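Local coordinates for protein chromosome-partitioning ATPase Soj (Thermus thermophilus, PDB 1WCV) that hydrolyses ATP and, when ATP is bound, cooperatively coats double-stranded DNA as nucleoprotein filaments, probably to partition the chromosome, at residues N26-L31 against D78-L83. Numbering follows the deposited sequence.
Sequences NLAAYL and DGFHLL
Ala-29 and Asp-78 mark the nearest backbone approach, their CA atoms 6.5 Å apart, where one side of helix 18-33 meets the turn leading into strand 80-83; no hydrogen bond crosses between the two segments. On the strand side the ring of Phe-80 carries the larger share. Its CG sits between the backbone N and the carbonyl carbon (chi1 56°), which tips the ring toward the helix. The methyl of Ala-28 stands almost squarely over one face, its CB 4.0 Å from the ring centroid and 10° off the normal, a CH-pi contact. The CE1 corner of the same ring reaches the backbone of the next residue, 3.8 Å from CA of Ala-29. This is the P-loop NTPase core of the ParA family: helix 18-33, whose N-terminal turns carry the nucleotide-binding Lys-20 and Thr-21, packs on the central sheet, and Phe-80 also touches Val-38 and Leu-40 on the neighbouring parallel strand. With an alanine in place of Phe-80, the methyl of Ala-28 would probably lose its aromatic cover and a gap would open between helix and strand. At the turn, Asp-78 extends its carboxylate past the methyl of Ala-29, OD1 lying 3.4 Å from CB. That same OD1 is hydrogen-bonded to Thr-221 OG1, while OD2 forms a salt bridge with Arg-33 at the end of helix 18-33.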
loop_
_atom_site.group_PDB
_atom_site.type_symbol
_atom_site.label_atom_id
_atom_site.label_comp_id
_atom_site.label_asym_id
_atom_site.label_seq_id
_atom_site.Cartn_x
_atom_site.Cartn_y
_atom_site.Cartn_z
ATOM N N ASN A 26 -2.561 -7.269 -15.753
ATOM C CA ASN A 26 -1.846 -7.782 -14.602
ATOM C C ASN A 26 -2.666 -8.084 -13.376
ATOM O O ASN A 26 -2.271 -8.932 -12.576
ATOM C CB ASN A 26 -0.673 -6.863 -14.279
ATOM C CG ASN A 26 0.381 -6.889 -15.371
ATOM O OD1 ASN A 26 0.864 -7.959 -15.751
ATOM N ND2 ASN A 26 0.737 -5.720 -15.887
ATOM N N LEU A 27 -3.807 -7.416 -13.225
ATOM C CA LEU A 27 -4.681 -7.697 -12.093
ATOM C C LEU A 27 -5.214 -9.107 -12.360
ATOM O O LEU A 27 -5.311 -9.942 -11.462
ATOM C CB LEU A 27 -5.857 -6.720 -12.059
ATOM C CG LEU A 27 -6.354 -6.144 -10.730
ATOM C CD1 LEU A 27 -7.830 -5.821 -10.892
ATOM C CD2 LEU A 27 -6.148 -7.117 -9.572
ATOM N N ALA A 28 -5.555 -9.362 -13.620
ATOM C CA ALA A 28 -6.075 -10.659 -14.012
ATOM C C ALA A 28 -5.028 -11.740 -13.788
ATOM O O ALA A 28 -5.339 -12.823 -13.302
ATOM C CB ALA A 28 -6.495 -10.633 -15.475
ATOM N N ALA A 29 -3.784 -11.436 -14.136
ATOM C CA ALA A 29 -2.695 -12.399 -13.991
ATOM C C ALA A 29 -2.475 -12.802 -12.545
ATOM O O ALA A 29 -2.260 -13.982 -12.244
ATOM C CB ALA A 29 -1.410 -11.831 -14.572
ATOM N N TYR A 30 -2.525 -11.829 -11.641
ATOM C CA TYR A 30 -2.313 -12.142 -10.241
ATOM C C TYR A 30 -3.534 -12.662 -9.509
ATOM O O TYR A 30 -3.398 -13.407 -8.544
ATOM C CB TYR A 30 -1.695 -10.944 -9.525
ATOM C CG TYR A 30 -0.241 -10.790 -9.906
ATOM C CD1 TYR A 30 0.723 -11.666 -9.404
ATOM C CD2 TYR A 30 0.162 -9.827 -10.821
ATOM C CE1 TYR A 30 2.052 -11.588 -9.813
ATOM C CE2 TYR A 30 1.489 -9.737 -11.240
ATOM C CZ TYR A 30 2.429 -10.625 -10.730
ATOM O OH TYR A 30 3.732 -10.546 -11.153
ATOM N N LEU A 31 -4.730 -12.285 -9.951
ATOM C CA LEU A 31 -5.923 -12.810 -9.300
ATOM C C LEU A 31 -5.974 -14.304 -9.655
ATOM O O LEU A 31 -6.419 -15.132 -8.863
ATOM C CB LEU A 31 -7.176 -12.079 -9.798
ATOM C CG LEU A 31 -7.386 -10.653 -9.262
ATOM C CD1 LEU A 31 -8.580 -10.019 -9.967
ATOM C CD2 LEU A 31 -7.613 -10.679 -7.754
ATOM N N ASP A 78 -1.901 -17.139 -19.680
ATOM C CA ASP A 78 -1.256 -16.948 -18.384
ATOM C C ASP A 78 -2.109 -17.321 -17.175
ATOM O O ASP A 78 -2.170 -16.571 -16.197
ATOM C CB ASP A 78 -0.783 -15.500 -18.232
ATOM C CG ASP A 78 0.138 -15.312 -17.034
ATOM O OD1 ASP A 78 0.210 -14.187 -16.496
ATOM O OD2 ASP A 78 0.798 -16.296 -16.637
ATOM N N GLY A 79 -2.770 -18.468 -17.238
ATOM C CA GLY A 79 -3.573 -18.902 -16.111
ATOM C C GLY A 79 -5.013 -18.426 -16.046
ATOM O O GLY A 79 -5.744 -18.821 -15.142
ATOM N N PHE A 80 -5.429 -17.565 -16.970
ATOM C CA PHE A 80 -6.817 -17.110 -16.974
ATOM C C PHE A 80 -7.415 -17.171 -18.374
ATOM O O PHE A 80 -6.770 -17.641 -19.308
ATOM C CB PHE A 80 -6.950 -15.685 -16.406
ATOM C CG PHE A 80 -6.105 -14.654 -17.104
ATOM C CD1 PHE A 80 -4.766 -14.484 -16.765
ATOM C CD2 PHE A 80 -6.657 -13.828 -18.083
ATOM C CE1 PHE A 80 -3.988 -13.511 -17.386
ATOM C CE2 PHE A 80 -5.889 -12.850 -18.712
ATOM C CZ PHE A 80 -4.552 -12.687 -18.365
ATOM N N HIS A 81 -8.654 -16.716 -18.515
ATOM C CA HIS A 81 -9.314 -16.732 -19.815
ATOM C C HIS A 81 -9.590 -15.327 -20.333
ATOM O O HIS A 81 -10.022 -14.457 -19.583
ATOM C CB HIS A 81 -10.629 -17.513 -19.736
ATOM C CG HIS A 81 -10.450 -18.986 -19.526
ATOM N ND1 HIS A 81 -11.514 -19.845 -19.349
ATOM C CD2 HIS A 81 -9.335 -19.752 -19.474
ATOM C CE1 HIS A 81 -11.060 -21.077 -19.195
ATOM N NE2 HIS A 81 -9.741 -21.048 -19.268
ATOM N N LEU A 82 -9.331 -15.121 -21.620
ATOM C CA LEU A 82 -9.557 -13.834 -22.273
ATOM C C LEU A 82 -10.628 -13.913 -23.356
ATOM O O LEU A 82 -10.600 -14.802 -24.204
ATOM C CB LEU A 82 -8.268 -13.329 -22.923
ATOM C CG LEU A 82 -8.454 -12.164 -23.907
ATOM C CD1 LEU A 82 -8.581 -10.840 -23.140
ATOM C CD2 LEU A 82 -7.283 -12.109 -24.868
ATOM N N LEU A 83 -11.580 -12.986 -23.309
ATOM C CA LEU A 83 -12.619 -12.901 -24.329
ATOM C C LEU A 83 -12.094 -11.707 -25.122
ATOM O O LEU A 83 -12.337 -10.557 -24.769
ATOM C CB LEU A 83 -13.975 -12.578 -23.702
ATOM C CG LEU A 83 -15.199 -13.058 -24.487
ATOM C CD1 LEU A 83 -16.441 -12.385 -23.936
ATOM C CD2 LEU A 83 -15.042 -12.738 -25.965
#